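Long-range contact in cellulose binding domain-containing protein (Clostridium clariflavum, PDB 4B96), which probably binds cellulose through this calcium-containing family 3b carbohydrate-binding module, the C-terminal part of a longer, probably membrane-bound protein of a biomass-sensing system: residues H9-I21 and E114-S128. Residues are numbered along the deposited sequence; the frame is centred on the assembly and turned at random. Where two conformers were deposited one is given.
Sequences HYNEQQSLYSKAI and EFNQEDDWSFLQGNS. With CA (calcium ion), chain E.
Gln117, which directly follows strand 115-116, reaches Gln13 and Ser15 in the loop that precedes strand 17-18; the two short strands pair antiparallel in the beta sandwich of this CBM3 module, and the contact illustrates how one amide can fasten two loops. Its backbone N continues the strand pairing with an almost straight bond to Leu16 O (2.8 Å, 177°). From there CB lies over the centre of the Phe123 ring, and both CB and CG pass 3.5 Å from Leu16 O. With chi2 extended (-164°), the amide arrives among the carbonyls of the facing loop, where NE2 gives one hydrogen bond to Ser15 O, nearly in line with that C=O, and another to Gln13 O from above its carbonyl plane, each 2.9 Å long. Two acceptors thus fix the amide's rotation, turning OE1 toward Ile21 CG1 and Asn11 ND2. The Phe123 ring presents its edge to Gln13 O and Gln14 O. Farther along, Gln14 works in the reverse direction: OE1 accepts from Gly126 N and NE2 donates to Asn127 O. Flanking Gln117 in sequence, Asn116 O, Asp119 OD1 and Asp120 OD1 bind the calcium ion with Lys47 O and three waters, so residues 116-120 hold the metal while Gln117 among them grips the facing loop. Beside this site, Ile21 CD1 sits over the Phe115 ring face, 3.7 Å from its centroid.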
ATOM      1  N   HIS A   9       6.787  -0.355  11.852  1.00 16.38           N
ATOM      2  CA  HIS A   9       7.165  -1.667  12.348  1.00 18.70           C
ATOM      3  C   HIS A   9       8.611  -1.572  12.765  1.00 16.77           C
ATOM      4  O   HIS A   9       9.383  -0.766  12.185  1.00 17.87           O
ATOM      5  CB  HIS A   9       7.013  -2.684  11.217  1.00 17.83           C
ATOM      6  CG  HIS A   9       7.702  -3.997  11.447  1.00 21.34           C
ATOM      7  ND1 HIS A   9       7.439  -4.805  12.548  1.00 18.99           N
ATOM      8  CD2 HIS A   9       8.602  -4.684  10.679  1.00 17.45           C
ATOM      9  CE1 HIS A   9       8.159  -5.919  12.452  1.00 19.04           C
ATOM     10  NE2 HIS A   9       8.877  -5.868  11.333  1.00 19.76           N
ATOM     11  N   TYR A  10       8.989  -2.380  13.748  1.00 24.28           N
ATOM     12  CA  TYR A  10      10.387  -2.516  14.071  1.00 25.54           C
ATOM     13  C   TYR A  10      10.633  -3.944  14.407  1.00 24.46           C
ATOM     14  O   TYR A  10       9.890  -4.568  15.143  1.00 25.98           O
ATOM     15  CB  TYR A  10      10.809  -1.624  15.280  1.00 29.71           C
ATOM     16  CG  TYR A  10      12.277  -1.860  15.602  1.00 37.20           C
ATOM     17  CD1 TYR A  10      13.245  -1.758  14.583  1.00 44.83           C
ATOM     18  CD2 TYR A  10      12.703  -2.238  16.883  1.00 40.52           C
ATOM     19  CE1 TYR A  10      14.577  -1.995  14.818  1.00 48.56           C
ATOM     20  CE2 TYR A  10      14.063  -2.460  17.145  1.00 44.18           C
ATOM     21  CZ  TYR A  10      14.988  -2.352  16.101  1.00 50.24           C
ATOM     22  OH  TYR A  10      16.340  -2.584  16.308  1.00 53.88           O
ATOM     23  N   ASN A  11      11.671  -4.551  13.848  0.59 25.97           N
ATOM     24  CA  ASN A  11      11.988  -5.953  14.178  0.59 23.77           C
ATOM     25  C   ASN A  11      13.328  -6.074  14.917  0.59 24.39           C
ATOM     26  O   ASN A  11      14.413  -5.930  14.318  0.59 20.83           O
ATOM     27  CB  ASN A  11      12.040  -6.815  12.901  0.59 28.97           C
ATOM     28  CG  ASN A  11      11.829  -8.319  13.172  0.59 31.82           C
ATOM     29  OD1 ASN A  11      12.253  -8.845  14.224  0.59 30.06           O
ATOM     30  ND2 ASN A  11      11.165  -9.031  12.201  0.59 26.95           N
ATOM     31  N   GLU A  12      13.251  -6.372  16.212  1.00 23.93           N
ATOM     32  CA  GLU A  12      14.400  -6.416  17.087  1.00 21.87           C
ATOM     33  C   GLU A  12      15.347  -7.542  16.736  1.00 30.08           C
ATOM     34  O   GLU A  12      16.498  -7.511  17.133  1.00 34.36           O
ATOM     35  CB  GLU A  12      13.933  -6.617  18.555  1.00 27.82           C
ATOM     36  CG  GLU A  12      13.194  -5.412  19.125  1.00 29.53           C
ATOM     37  CD  GLU A  12      11.702  -5.352  18.748  1.00 30.64           C
ATOM     38  OE1 GLU A  12      11.185  -6.261  18.083  1.00 26.85           O
ATOM     39  OE2 GLU A  12      11.027  -4.380  19.138  1.00 35.53           O
ATOM     40  N   GLN A  13      14.846  -8.558  16.026  1.00 29.05           N
ATOM     41  CA  GLN A  13      15.656  -9.696  15.593  1.00 28.84           C
ATOM     42  C   GLN A  13      16.017  -9.567  14.132  1.00 26.78           C
ATOM     43  O   GLN A  13      15.256 -10.033  13.250  1.00 26.80           O
ATOM     44  CB  GLN A  13      14.872 -11.021  15.719  1.00 32.32           C
ATOM     45  CG  GLN A  13      14.204 -11.288  17.072  1.00 39.14           C
ATOM     46  CD  GLN A  13      15.179 -11.795  18.099  1.00 47.79           C
ATOM     47  OE1 GLN A  13      16.289 -12.195  17.756  1.00 50.06           O
ATOM     48  NE2 GLN A  13      14.770 -11.784  19.367  1.00 50.92           N
ATOM     49  N   GLN A  14      17.177  -8.996  13.843  1.00 21.45           N
ATOM     50  CA  GLN A  14      17.513  -8.785  12.436  1.00 25.77           C
ATOM     51  C   GLN A  14      18.464  -9.844  11.871  1.00 28.43           C
ATOM     52  O   GLN A  14      18.865  -9.753  10.734  1.00 33.18           O
ATOM     53  CB  GLN A  14      18.017  -7.366  12.200  1.00 32.91           C
ATOM     54  CG  GLN A  14      16.837  -6.368  12.213  1.00 32.46           C
ATOM     55  CD  GLN A  14      17.251  -4.997  11.827  1.00 41.62           C
ATOM     56  OE1 GLN A  14      18.305  -4.800  11.205  1.00 46.90           O
ATOM     57  NE2 GLN A  14      16.419  -4.004  12.185  1.00 47.54           N
ATOM     58  N   SER A  15      18.840 -10.831  12.681  1.00 30.44           N
ATOM     59  CA  SER A  15      19.613 -11.997  12.169  1.00 32.45           C
ATOM     60  C   SER A  15      18.687 -12.816  11.262  1.00 28.65           C
ATOM     61  O   SER A  15      17.491 -12.919  11.534  1.00 24.88           O
ATOM     62  CB  SER A  15      20.025 -12.895  13.317  1.00 34.09           C
ATOM     63  OG  SER A  15      21.048 -12.272  14.063  1.00 44.12           O
ATOM     64  N   LEU A  16      19.239 -13.397  10.197  1.00 31.94           N
ATOM     65  CA  LEU A  16      18.425 -14.194   9.276  1.00 29.09           C
ATOM     66  C   LEU A  16      17.842 -15.414  10.032  1.00 27.05           C
ATOM     67  O   LEU A  16      16.698 -15.775   9.848  1.00 26.23           O
ATOM     68  CB  LEU A  16      19.291 -14.663   8.092  1.00 30.32           C
ATOM     69  CG  LEU A  16      19.775 -13.556   7.149  1.00 31.29           C
ATOM     70  CD1 LEU A  16      20.246 -14.183   5.869  1.00 34.88           C
ATOM     71  CD2 LEU A  16      18.585 -12.562   6.897  1.00 31.91           C
ATOM     72  N   TYR A  17      18.651 -16.062  10.872  1.00 24.11           N
ATOM     73  CA  TYR A  17      18.144 -17.179  11.677  1.00 25.35           C
ATOM     74  C   TYR A  17      17.801 -16.748  13.100  1.00 27.82           C
ATOM     75  O   TYR A  17      18.651 -16.220  13.807  1.00 29.90           O
ATOM     76  CB  TYR A  17      19.171 -18.312  11.691  1.00 29.10           C
ATOM     77  CG  TYR A  17      19.349 -18.905  10.304  1.00 35.49           C
ATOM     78  CD1 TYR A  17      18.469 -19.856   9.829  1.00 44.68           C
ATOM     79  CD2 TYR A  17      20.373 -18.488   9.461  1.00 46.44           C
ATOM     80  CE1 TYR A  17      18.607 -20.419   8.545  1.00 52.16           C
ATOM     81  CE2 TYR A  17      20.528 -19.040   8.168  1.00 52.22           C
ATOM     82  CZ  TYR A  17      19.630 -20.000   7.723  1.00 56.76           C
ATOM     83  OH  TYR A  17      19.742 -20.554   6.461  1.00 66.33           O
ATOM     84  N   SER A  18      16.569 -16.978  13.534  1.00 24.25           N
ATOM     85  CA  SER A  18      16.162 -16.468  14.831  1.00 23.03           C
ATOM     86  C   SER A  18      15.109 -17.389  15.432  1.00 23.87           C
ATOM     87  O   SER A  18      14.262 -17.891  14.713  1.00 21.89           O
ATOM     88  CB  SER A  18      15.582 -15.049  14.648  1.00 22.18           C
ATOM     89  OG  SER A  18      15.056 -14.565  15.867  1.00 29.53           O
ATOM     90  N   LYS A  19      15.110 -17.545  16.751  1.00 24.64           N
ATOM     91  CA  LYS A  19      14.066 -18.333  17.410  1.00 28.36           C
ATOM     92  C   LYS A  19      12.747 -17.586  17.514  1.00 27.93           C
ATOM     93  O   LYS A  19      11.689 -18.207  17.710  1.00 27.42           O
ATOM     94  CB  LYS A  19      14.524 -18.810  18.773  1.00 34.37           C
ATOM     95  CG  LYS A  19      15.581 -19.881  18.606  1.00 44.76           C
ATOM     96  CD  LYS A  19      16.008 -20.521  19.926  1.00 52.63           C
ATOM     97  CE  LYS A  19      17.178 -21.471  19.724  1.00 57.92           C
ATOM     98  NZ  LYS A  19      17.383 -22.210  21.015  1.00 66.27           N
ATOM     99  N   ALA A  20      12.787 -16.267  17.348  1.00 19.85           N
ATOM    100  CA  ALA A  20      11.579 -15.491  17.456  1.00 21.03           C
ATOM    101  C   ALA A  20      11.478 -14.557  16.259  1.00 22.81           C
ATOM    102  O   ALA A  20      12.490 -14.003  15.783  1.00 22.06           O
ATOM    103  CB  ALA A  20      11.540 -14.708  18.790  1.00 19.71           C
ATOM    104  N   ILE A  21      10.262 -14.371  15.758  1.00 20.88           N
ATOM    105  CA  ILE A  21      10.013 -13.345  14.793  1.00 18.08           C
ATOM    106  C   ILE A  21       9.293 -12.209  15.538  1.00 22.77           C
ATOM    107  O   ILE A  21       8.323 -12.473  16.261  1.00 18.23           O
ATOM    108  CB  ILE A  21       9.132 -13.889  13.638  1.00 18.55           C
ATOM    109  CG1 ILE A  21      10.010 -14.775  12.720  1.00 21.18           C
ATOM    110  CG2 ILE A  21       8.524 -12.679  12.812  1.00 15.62           C
ATOM    111  CD1 ILE A  21       9.159 -15.521  11.624  1.00 20.34           C
ATOM    112  N   GLU A 114      14.685 -22.665  15.109  1.00 23.12           N
ATOM    113  CA  GLU A 114      14.835 -21.337  14.501  1.00 23.63           C
ATOM    114  C   GLU A 114      14.056 -21.162  13.203  1.00 22.49           C
ATOM    115  O   GLU A 114      13.974 -22.085  12.372  1.00 22.75           O
ATOM    116  CB  GLU A 114      16.317 -21.073  14.187  1.00 27.95           C
ATOM    117  CG  GLU A 114      17.153 -20.702  15.429  1.00 38.02           C
ATOM    118  CD  GLU A 114      18.645 -20.450  15.089  1.00 50.43           C
ATOM    119  OE1 GLU A 114      19.167 -21.055  14.110  1.00 47.79           O
ATOM    120  OE2 GLU A 114      19.269 -19.645  15.797  1.00 54.98           O
ATOM    121  N   PHE A 115      13.517 -19.957  13.029  1.00 21.12           N
ATOM    122  CA  PHE A 115      13.032 -19.528  11.716  1.00 23.24           C
ATOM    123  C   PHE A 115      14.216 -19.092  10.829  1.00 25.81           C
ATOM    124  O   PHE A 115      15.277 -18.714  11.346  1.00 25.83           O
ATOM    125  CB  PHE A 115      12.142 -18.289  11.850  1.00 21.97           C
ATOM    126  CG  PHE A 115      10.909 -18.516  12.634  1.00 21.98           C
ATOM    127  CD1 PHE A 115       9.828 -19.194  12.079  1.00 20.86           C
ATOM    128  CD2 PHE A 115      10.785 -17.985  13.924  1.00 22.12           C
ATOM    129  CE1 PHE A 115       8.622 -19.377  12.814  1.00 21.20           C
ATOM    130  CE2 PHE A 115       9.606 -18.163  14.672  1.00 24.40           C
ATOM    131  CZ  PHE A 115       8.502 -18.863  14.124  1.00 23.99           C
ATOM    132  N   ASN A 116      13.994 -19.107   9.505  1.00 21.66           N
ATOM    133  CA  ASN A 116      14.853 -18.428   8.556  1.00 23.50           C
ATOM    134  C   ASN A 116      14.028 -17.273   8.016  1.00 27.16           C
ATOM    135  O   ASN A 116      13.049 -17.487   7.270  1.00 21.86           O
ATOM    136  CB  ASN A 116      15.225 -19.396   7.410  1.00 25.41           C
ATOM    137  CG  ASN A 116      15.952 -18.681   6.245  1.00 34.40           C
ATOM    138  OD1 ASN A 116      16.400 -17.534   6.377  1.00 29.18           O
ATOM    139  ND2 ASN A 116      16.048 -19.354   5.097  1.00 42.36           N
ATOM    140  N   GLN A 117      14.368 -16.052   8.399  1.00 19.41           N
ATOM    141  CA  GLN A 117      13.560 -14.920   8.087  1.00 20.26           C
ATOM    142  C   GLN A 117      13.821 -14.378   6.691  1.00 20.51           C
ATOM    143  O   GLN A 117      13.101 -13.477   6.226  1.00 19.63           O
ATOM    144  CB  GLN A 117      13.876 -13.804   9.066  1.00 20.80           C
ATOM    145  CG  GLN A 117      13.654 -14.202  10.518  1.00 22.37           C
ATOM    146  CD  GLN A 117      13.592 -12.961  11.439  1.00 21.38           C
ATOM    147  OE1 GLN A 117      12.558 -12.341  11.529  1.00 19.34           O
ATOM    148  NE2 GLN A 117      14.698 -12.620  12.083  1.00 22.38           N
ATOM    149  N   GLU A 118      14.845 -14.906   6.052  1.00 21.86           N
ATOM    150  CA  GLU A 118      15.314 -14.309   4.790  1.00 26.17           C
ATOM    151  C   GLU A 118      14.261 -14.265   3.684  1.00 28.65           C
ATOM    152  O   GLU A 118      14.290 -13.382   2.841  1.00 28.99           O
ATOM    153  CB  GLU A 118      16.559 -15.010   4.270  1.00 31.07           C
ATOM    154  CG  GLU A 118      17.233 -14.187   3.138  1.00 47.32           C
ATOM    155  CD  GLU A 118      18.538 -14.805   2.637  1.00 53.02           C
ATOM    156  OE1 GLU A 118      18.679 -16.068   2.679  1.00 47.76           O
ATOM    157  OE2 GLU A 118      19.418 -14.006   2.201  1.00 59.50           O
ATOM    158  N   ASP A 119      13.331 -15.229   3.694  1.00 24.83           N
ATOM    159  CA  ASP A 119      12.337 -15.323   2.644  1.00 22.35           C
ATOM    160  C   ASP A 119      10.967 -14.879   3.147  1.00 24.47           C
ATOM    161  O   ASP A 119       9.928 -15.199   2.529  1.00 23.42           O
ATOM    162  CB  ASP A 119      12.315 -16.782   2.150  1.00 25.39           C
ATOM    163  CG  ASP A 119      12.125 -17.815   3.314  1.00 33.60           C
ATOM    164  OD1 ASP A 119      11.810 -17.431   4.499  1.00 30.40           O
ATOM    165  OD2 ASP A 119      12.280 -19.037   3.024  1.00 32.88           O
ATOM    166  N   ASP A 120      10.930 -14.132   4.261  1.00 20.83           N
ATOM    167  CA  ASP A 120       9.649 -13.703   4.818  1.00 19.79           C
ATOM    168  C   ASP A 120       9.279 -12.331   4.256  1.00 20.40           C
ATOM    169  O   ASP A 120      10.054 -11.338   4.378  1.00 19.92           O
ATOM    170  CB  ASP A 120       9.735 -13.588   6.356  1.00 18.00           C
ATOM    171  CG  ASP A 120       9.957 -14.919   7.040  1.00 21.87           C
ATOM    172  OD1 ASP A 120       9.828 -15.993   6.405  1.00 17.29           O
ATOM    173  OD2 ASP A 120      10.244 -14.896   8.263  1.00 21.71           O
ATOM    174  N   TRP A 121       8.116 -12.241   3.628  1.00 18.42           N
ATOM    175  CA  TRP A 121       7.727 -10.975   2.982  1.00 21.15           C
ATOM    176  C   TRP A 121       7.817  -9.770   3.971  1.00 20.93           C
ATOM    177  O   TRP A 121       8.284  -8.687   3.599  1.00 17.80           O
ATOM    178  CB  TRP A 121       6.282 -11.109   2.447  1.00 16.48           C
ATOM    179  CG  TRP A 121       5.696  -9.875   1.691  1.00 13.32           C
ATOM    180  CD1 TRP A 121       4.840  -8.908   2.205  1.00 15.90           C
ATOM    181  CD2 TRP A 121       5.928  -9.519   0.331  1.00 19.39           C
ATOM    182  NE1 TRP A 121       4.551  -7.971   1.222  1.00 14.55           N
ATOM    183  CE2 TRP A 121       5.182  -8.337   0.064  1.00 19.37           C
ATOM    184  CE3 TRP A 121       6.681 -10.100  -0.701  1.00 18.65           C
ATOM    185  CZ2 TRP A 121       5.142  -7.738  -1.201  1.00 19.30           C
ATOM    186  CZ3 TRP A 121       6.646  -9.511  -1.948  1.00 22.22           C
ATOM    187  CH2 TRP A 121       5.892  -8.328  -2.188  1.00 20.34           C
ATOM    188  N   SER A 122       7.363  -9.937   5.203  1.00 16.69           N
ATOM    189  CA  SER A 122       7.293  -8.763   6.105  1.00 16.95           C
ATOM    190  C   SER A 122       8.617  -8.414   6.796  1.00 18.06           C
ATOM    191  O   SER A 122       8.658  -7.463   7.564  1.00 20.16           O
ATOM    192  CB  SER A 122       6.183  -8.966   7.169  1.00 14.33           C
ATOM    193  OG  SER A 122       4.911  -8.932   6.527  1.00 16.21           O
ATOM    194  N   PHE A 123       9.666  -9.212   6.567  1.00 20.17           N
ATOM    195  CA  PHE A 123      10.933  -9.077   7.299  1.00 20.43           C
ATOM    196  C   PHE A 123      11.639  -7.748   6.977  1.00 22.98           C
ATOM    197  O   PHE A 123      11.869  -7.429   5.803  1.00 19.68           O
ATOM    198  CB  PHE A 123      11.843 -10.229   6.956  1.00 17.36           C
ATOM    199  CG  PHE A 123      13.201 -10.198   7.639  1.00 17.34           C
ATOM    200  CD1 PHE A 123      13.320 -10.043   9.043  1.00 15.52           C
ATOM    201  CD2 PHE A 123      14.335 -10.369   6.903  1.00 23.75           C
ATOM    202  CE1 PHE A 123      14.595 -10.059   9.636  1.00 19.17           C
ATOM    203  CE2 PHE A 123      15.587 -10.403   7.497  1.00 26.25           C
ATOM    204  CZ  PHE A 123      15.708 -10.225   8.848  1.00 22.22           C
ATOM    205  N   LEU A 124      11.992  -6.987   8.019  1.00 21.29           N
ATOM    206  CA  LEU A 124      12.570  -5.636   7.811  1.00 21.52           C
ATOM    207  C   LEU A 124      13.957  -5.566   8.431  1.00 25.49           C
ATOM    208  O   LEU A 124      14.121  -5.749   9.636  1.00 26.61           O
ATOM    209  CB  LEU A 124      11.625  -4.535   8.374  1.00 27.63           C
ATOM    210  CG  LEU A 124      12.065  -3.055   8.379  1.00 30.16           C
ATOM    211  CD1 LEU A 124      12.594  -2.650   7.031  1.00 27.34           C
ATOM    212  CD2 LEU A 124      10.884  -2.075   8.802  1.00 22.84           C
ATOM    213  N   GLN A 125      14.966  -5.323   7.610  1.00 22.50           N
ATOM    214  CA  GLN A 125      16.352  -5.200   8.078  1.00 29.46           C
ATOM    215  C   GLN A 125      16.901  -3.828   7.795  1.00 30.23           C
ATOM    216  O   GLN A 125      16.400  -3.139   6.921  1.00 32.89           O
ATOM    217  CB  GLN A 125      17.252  -6.114   7.263  1.00 35.02           C
ATOM    218  CG  GLN A 125      17.226  -7.477   7.680  1.00 34.25           C
ATOM    219  CD  GLN A 125      18.249  -8.257   6.911  1.00 39.73           C
ATOM    220  OE1 GLN A 125      18.219  -8.273   5.672  1.00 41.75           O
ATOM    221  NE2 GLN A 125      19.169  -8.890   7.627  1.00 32.48           N
ATOM    222  N   GLY A 126      17.953  -3.473   8.496  1.00 26.76           N
ATOM    223  CA  GLY A 126      18.718  -2.266   8.200  1.00 32.20           C
ATOM    224  C   GLY A 126      18.194  -1.018   8.876  1.00 34.13           C
ATOM    225  O   GLY A 126      18.686   0.022   8.596  1.00 35.79           O
ATOM    226  N   ASN A 127      17.176  -1.105   9.735  1.00 30.97           N
ATOM    227  CA  ASN A 127      16.673   0.107  10.420  1.00 34.05           C
ATOM    228  C   ASN A 127      16.912  -0.005  11.944  1.00 36.84           C
ATOM    229  O   ASN A 127      17.255  -1.070  12.450  1.00 35.50           O
ATOM    230  CB  ASN A 127      15.187   0.385  10.114  1.00 37.37           C
ATOM    231  CG  ASN A 127      14.282  -0.703  10.666  1.00 47.34           C
ATOM    232  OD1 ASN A 127      14.764  -1.851  10.886  1.00 48.80           O
ATOM    233  ND2 ASN A 127      12.970  -0.364  10.944  1.00 45.65           N
ATOM    234  N   SER A 128      16.807   1.101  12.665  1.00 34.61           N
ATOM    235  CA  SER A 128      17.172   1.023  14.067  1.00 34.59           C
ATOM    236  C   SER A 128      16.023   1.414  14.988  1.00 34.60           C
ATOM    237  O   SER A 128      16.194   1.398  16.213  1.00 34.45           O
ATOM    238  CB  SER A 128      18.400   1.870  14.353  1.00 36.01           C
ATOM    239  OG  SER A 128      18.074   3.233  14.143  1.00 42.11           O
TER
HETATM  240 CA    CA E1155      10.988 -18.145   6.694  1.00 25.95          CA
HETATM  241  O   HOH W   1      12.923  -3.682  11.481  1.00 33.09           O
HETATM  242  O   HOH W   2      11.489 -19.973   8.303  1.00 20.90           O
HETATM  243  O   HOH W   3      11.658 -20.206   5.259  1.00 27.04           O
HETATM  244  O   HOH W   4      10.162 -17.457   8.804  1.00 21.63           O